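Local coordinates for SPbeta prophage-derived uncharacterized protein YomS (Bacillus subtilis, PDB 6I5O), which is of unknown function but is encoded within the lytic cassette of a prophage and probably serves the phage lytic programme, at residues Lys44-Phe56 / Gly79-Phe91. Numbering follows the deposited sequence.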
loop_
_atom_site.group_PDB
_atom_site.type_symbol
_atom_site.label_atom_id
_atom_site.label_comp_id
_atom_site.label_asym_id
_atom_site.label_seq_id
_atom_site.Cartn_x
_atom_site.Cartn_y
_atom_site.Cartn_z
ATOM N N LYS A 44 -4.121 19.992 6.775
ATOM C CA LYS A 44 -4.399 20.361 8.170
ATOM C C LYS A 44 -5.442 21.474 8.150
ATOM O O LYS A 44 -5.231 22.545 7.503
ATOM C CB LYS A 44 -3.136 20.827 8.873
ATOM C CG LYS A 44 -3.364 21.339 10.271
ATOM C CD LYS A 44 -3.825 20.281 11.254
ATOM C CE LYS A 44 -4.363 20.814 12.576
ATOM N NZ LYS A 44 -3.329 21.528 13.332
ATOM N N ILE A 45 -6.516 21.257 8.886
ATOM C CA ILE A 45 -7.558 22.299 9.096
ATOM C C ILE A 45 -7.317 22.858 10.497
ATOM O O ILE A 45 -7.337 22.091 11.479
ATOM C CB ILE A 45 -8.960 21.700 8.922
ATOM C CG1 ILE A 45 -9.125 21.218 7.483
ATOM C CG2 ILE A 45 -10.037 22.705 9.261
ATOM C CD1 ILE A 45 -10.230 20.253 7.294
ATOM N N SER A 46 -7.068 24.164 10.580
ATOM C CA SER A 46 -6.647 24.823 11.834
ATOM C C SER A 46 -7.313 26.204 11.947
ATOM O O SER A 46 -8.214 26.544 11.156
ATOM C CB SER A 46 -5.123 24.923 11.879
ATOM O OG SER A 46 -4.690 25.872 10.894
ATOM N N GLY A 47 -6.941 26.916 12.985
ATOM C CA GLY A 47 -7.462 28.233 13.279
ATOM C C GLY A 47 -8.329 28.230 14.502
ATOM O O GLY A 47 -8.439 27.250 15.222
ATOM N N SER A 48 -8.968 29.376 14.756
ATOM C CA SER A 48 -9.736 29.620 16.001
ATOM C C SER A 48 -11.231 29.757 15.714
ATOM O O SER A 48 -11.954 30.250 16.591
ATOM C CB SER A 48 -9.176 30.773 16.713
ATOM O OG SER A 48 -7.917 30.390 17.233
ATOM N N SER A 49 -11.672 29.293 14.556
ATOM C CA SER A 49 -13.098 29.332 14.200
ATOM C C SER A 49 -13.934 28.645 15.255
ATOM O O SER A 49 -13.465 27.686 15.845
ATOM C CB SER A 49 -13.387 28.735 12.834
ATOM O OG SER A 49 -13.136 27.349 12.801
ATOM N N THR A 50 -15.182 29.108 15.433
ATOM C CA THR A 50 -16.140 28.379 16.307
ATOM C C THR A 50 -17.009 27.425 15.502
ATOM O O THR A 50 -17.522 26.480 16.073
ATOM C CB THR A 50 -16.959 29.327 17.159
ATOM O OG1 THR A 50 -17.797 30.097 16.333
ATOM C CG2 THR A 50 -16.059 30.289 17.910
ATOM N N SER A 51 -17.168 27.664 14.202
ATOM C CA SER A 51 -17.860 26.695 13.310
ATOM C C SER A 51 -17.320 26.848 11.904
ATOM O O SER A 51 -16.839 27.894 11.578
ATOM C CB SER A 51 -19.358 26.739 13.377
ATOM O OG SER A 51 -19.802 27.978 12.955
ATOM N N ARG A 52 -17.371 25.781 11.123
ATOM C CA ARG A 52 -16.902 25.835 9.725
ATOM C C ARG A 52 -17.383 24.599 9.000
ATOM O O ARG A 52 -17.699 23.578 9.647
ATOM C CB ARG A 52 -15.377 25.986 9.629
ATOM C CG ARG A 52 -14.557 24.708 9.843
ATOM C CD ARG A 52 -14.848 24.025 11.176
ATOM N NE ARG A 52 -14.524 24.824 12.344
ATOM C CZ ARG A 52 -14.837 24.495 13.574
ATOM N NH1 ARG A 52 -14.477 25.283 14.577
ATOM N NH2 ARG A 52 -15.565 23.411 13.827
ATOM N N GLU A 53 -17.369 24.678 7.690
ATOM C CA GLU A 53 -17.626 23.493 6.840
ATOM C C GLU A 53 -16.649 23.588 5.687
ATOM O O GLU A 53 -16.631 24.579 4.965
ATOM C CB GLU A 53 -19.063 23.488 6.338
ATOM C CG GLU A 53 -19.397 22.362 5.428
ATOM C CD GLU A 53 -20.840 22.412 4.918
ATOM O OE1 GLU A 53 -21.636 23.277 5.365
ATOM O OE2 GLU A 53 -21.161 21.646 3.977
ATOM N N ILE A 54 -15.837 22.526 5.534
ATOM C CA ILE A 54 -14.817 22.430 4.468
ATOM C C ILE A 54 -15.251 21.274 3.568
ATOM O O ILE A 54 -15.486 20.190 4.102
ATOM C CB ILE A 54 -13.416 22.164 5.051
ATOM C CG1 ILE A 54 -13.067 23.098 6.208
ATOM C CG2 ILE A 54 -12.386 22.163 3.952
ATOM C CD1 ILE A 54 -13.025 24.569 5.839
ATOM N N LYS A 55 -15.342 21.527 2.261
ATOM C CA LYS A 55 -15.594 20.420 1.302
ATOM C C LYS A 55 -14.356 20.193 0.469
ATOM O O LYS A 55 -13.641 21.112 0.075
ATOM C CB LYS A 55 -16.759 20.769 0.377
ATOM C CG LYS A 55 -18.101 20.630 1.088
ATOM C CD LYS A 55 -19.241 20.806 0.134
ATOM C CE LYS A 55 -20.470 19.986 0.487
ATOM N NZ LYS A 55 -21.471 20.906 1.024
ATOM N N PHE A 56 -14.051 18.903 0.248
ATOM C CA PHE A 56 -12.811 18.458 -0.391
ATOM C C PHE A 56 -13.092 18.165 -1.852
ATOM O O PHE A 56 -14.068 17.435 -2.132
ATOM C CB PHE A 56 -12.305 17.197 0.284
ATOM C CG PHE A 56 -12.278 17.164 1.792
ATOM C CD1 PHE A 56 -12.170 18.318 2.548
ATOM C CD2 PHE A 56 -12.329 15.953 2.456
ATOM C CE1 PHE A 56 -12.108 18.230 3.930
ATOM C CE2 PHE A 56 -12.288 15.866 3.846
ATOM C CZ PHE A 56 -12.196 17.017 4.570
ATOM N N GLY A 79 -14.099 10.509 4.539
ATOM C CA GLY A 79 -15.059 11.577 4.257
ATOM C C GLY A 79 -14.596 12.510 3.159
ATOM O O GLY A 79 -13.431 12.582 2.865
ATOM N N SER A 80 -15.554 13.231 2.600
ATOM C CA SER A 80 -15.315 14.227 1.545
ATOM C C SER A 80 -15.582 15.633 2.079
ATOM O O SER A 80 -15.560 16.564 1.281
ATOM C CB SER A 80 -16.104 13.956 0.301
ATOM O OG SER A 80 -17.475 13.902 0.591
ATOM N N SER A 81 -15.783 15.784 3.372
ATOM C CA SER A 81 -16.010 17.118 3.971
ATOM C C SER A 81 -15.774 17.000 5.460
ATOM O O SER A 81 -15.736 15.888 5.987
ATOM C CB SER A 81 -17.383 17.640 3.685
ATOM O OG SER A 81 -18.391 16.806 4.249
ATOM N N THR A 82 -15.721 18.135 6.139
ATOM C CA THR A 82 -15.675 18.102 7.611
ATOM C C THR A 82 -16.306 19.366 8.181
ATOM O O THR A 82 -16.241 20.452 7.547
ATOM C CB THR A 82 -14.242 17.942 8.136
ATOM O OG1 THR A 82 -14.334 17.782 9.556
ATOM C CG2 THR A 82 -13.328 19.095 7.817
ATOM N N LEU A 83 -16.888 19.208 9.344
ATOM C CA LEU A 83 -17.416 20.315 10.169
ATOM C C LEU A 83 -16.463 20.630 11.307
ATOM O O LEU A 83 -16.819 21.496 12.135
ATOM C CB LEU A 83 -18.775 19.907 10.740
ATOM C CG LEU A 83 -19.840 19.650 9.686
ATOM C CD1 LEU A 83 -21.128 19.193 10.290
ATOM C CD2 LEU A 83 -20.052 20.877 8.823
ATOM N N ASN A 84 -15.325 19.954 11.391
ATOM C CA ASN A 84 -14.434 20.071 12.557
ATOM C C ASN A 84 -13.186 20.872 12.199
ATOM O O ASN A 84 -12.828 20.987 11.040
ATOM C CB ASN A 84 -14.040 18.698 13.092
ATOM C CG ASN A 84 -15.234 17.960 13.625
ATOM O OD1 ASN A 84 -15.335 16.760 13.360
ATOM N ND2 ASN A 84 -16.106 18.585 14.362
ATOM N N THR A 85 -12.517 21.361 13.224
ATOM C CA THR A 85 -11.188 21.983 13.110
ATOM C C THR A 85 -10.195 21.041 13.793
ATOM O O THR A 85 -10.616 20.070 14.479
ATOM C CB THR A 85 -11.204 23.405 13.692
ATOM O OG1 THR A 85 -9.958 24.052 13.333
ATOM C CG2 THR A 85 -11.464 23.387 15.185
ATOM N N ASN A 86 -8.925 21.371 13.681
ATOM C CA ASN A 86 -7.817 20.585 14.278
ATOM C C ASN A 86 -7.865 19.141 13.759
ATOM O O ASN A 86 -7.983 18.189 14.589
ATOM C CB ASN A 86 -7.808 20.666 15.799
ATOM C CG ASN A 86 -6.529 20.061 16.348
ATOM O OD1 ASN A 86 -5.547 20.002 15.613
ATOM N ND2 ASN A 86 -6.555 19.658 17.607
ATOM N N GLU A 87 -7.824 19.007 12.455
ATOM C CA GLU A 87 -7.838 17.662 11.838
ATOM C C GLU A 87 -6.843 17.623 10.696
ATOM O O GLU A 87 -6.653 18.630 9.967
ATOM C CB GLU A 87 -9.187 17.322 11.196
ATOM C CG GLU A 87 -10.280 17.096 12.166
ATOM C CD GLU A 87 -11.601 16.710 11.521
ATOM O OE1 GLU A 87 -11.877 17.156 10.399
ATOM O OE2 GLU A 87 -12.352 16.029 12.236
ATOM N N TYR A 88 -6.252 16.432 10.530
ATOM C CA TYR A 88 -5.476 16.089 9.330
ATOM C C TYR A 88 -6.307 15.129 8.473
ATOM O O TYR A 88 -6.861 14.129 9.002
ATOM C CB TYR A 88 -4.172 15.397 9.708
ATOM C CG TYR A 88 -3.154 16.325 10.330
ATOM C CD1 TYR A 88 -2.248 17.060 9.581
ATOM C CD2 TYR A 88 -3.043 16.356 11.698
ATOM C CE1 TYR A 88 -1.284 17.869 10.169
ATOM C CE2 TYR A 88 -2.082 17.155 12.300
ATOM C CZ TYR A 88 -1.213 17.906 11.561
ATOM O OH TYR A 88 -0.257 18.659 12.191
ATOM N N TRP A 89 -6.280 15.362 7.160
ATOM C CA TRP A 89 -6.944 14.465 6.197
ATOM C C TRP A 89 -5.938 14.080 5.125
ATOM O O TRP A 89 -5.270 14.955 4.532
ATOM C CB TRP A 89 -8.132 15.166 5.557
ATOM C CG TRP A 89 -9.278 15.354 6.470
ATOM C CD1 TRP A 89 -9.484 16.402 7.326
ATOM C CD2 TRP A 89 -10.395 14.480 6.638
ATOM N NE1 TRP A 89 -10.642 16.205 8.031
ATOM C CE2 TRP A 89 -11.212 15.031 7.624
ATOM C CE3 TRP A 89 -10.774 13.261 6.043
ATOM C CZ2 TRP A 89 -12.417 14.452 8.015
ATOM C CZ3 TRP A 89 -11.945 12.666 6.444
ATOM C CH2 TRP A 89 -12.774 13.283 7.390
ATOM N N ASP A 90 -5.871 12.788 4.836
ATOM C CA ASP A 90 -4.933 12.199 3.857
ATOM C C ASP A 90 -5.655 11.856 2.555
ATOM O O ASP A 90 -6.753 11.279 2.599
ATOM C CB ASP A 90 -4.322 10.928 4.395
ATOM C CG ASP A 90 -3.250 11.090 5.409
ATOM O OD1 ASP A 90 -2.736 12.237 5.570
ATOM O OD2 ASP A 90 -3.034 10.068 6.118
ATOM N N PHE A 91 -5.000 12.177 1.453
ATOM C CA PHE A 91 -5.587 11.962 0.113
ATOM C C PHE A 91 -4.560 11.362 -0.811
ATOM O O PHE A 91 -3.390 11.718 -0.776
ATOM C CB PHE A 91 -6.056 13.271 -0.519
ATOM C CG PHE A 91 -7.057 14.030 0.295
ATOM C CD1 PHE A 91 -6.673 14.896 1.296
ATOM C CD2 PHE A 91 -8.412 13.792 0.104
ATOM C CE1 PHE A 91 -7.610 15.553 2.049
ATOM C CE2 PHE A 91 -9.360 14.459 0.856
ATOM C CZ PHE A 91 -8.948 15.320 1.834
HETATM O O HOH W 1 -1.625 19.459 14.534
HETATM O O HOH W 2 -10.502 26.704 12.703
HETATM O O HOH W 3 -8.101 24.470 15.193
HETATM O O HOH W 4 -18.660 23.640 12.371
HETATM O O HOH W 5 -16.706 17.422 -1.172
#
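Leu83 O is gripped by the guanidinium of Arg52, whose NH2 donates to it at 2.8 Å, and by a water that also accepts from Arg52 N. The arginine chain, bent at chi2 and chi3, curls back so that NE and NH1 close side-on upon Ser49 OG, while the methyl of Thr85 lies over one face of the guanidinium. One side chain thereby ties the 47-50 turn to the 83-86 loop, and a second water joins Ser46 O, Ser49 OG and Thr85 OG1.

These loops link two antiparallel pairings. Ile54 exchanges backbone bonds with Thr82; Ile45 N donates to Glu87 O at 2.8 Å, and Asn86 and Glu87 together face Ile45 in a G1 beta bulge.

Between the pairings, Glu87 OE1 accepts from Thr82 OG1 (2.7 Å) and, from the opposite face of the carboxylate, from Trp89 NE1 (2.8 Å), fixing the indole. The edge of Phe56 meets the five-membered ring of Trp89 with planes at 59°, and Phe91 sets its own edge against the Phe56 face.

On the face of the sheet opposite Ile45 and Glu87, Lys44 CD makes a CH-pi contact over the Tyr88 ring, 3.6 Å from its centroid, and NZ forms salt bridges with Glu64 and Asp60 of the second subunit. Lys44 thus spends its alkyl chain on Tyr88 and its charge on the neighbour: this surface serves the assembly, while on the inner side Glu87 OE1 holds the indole against which Phe56 packs.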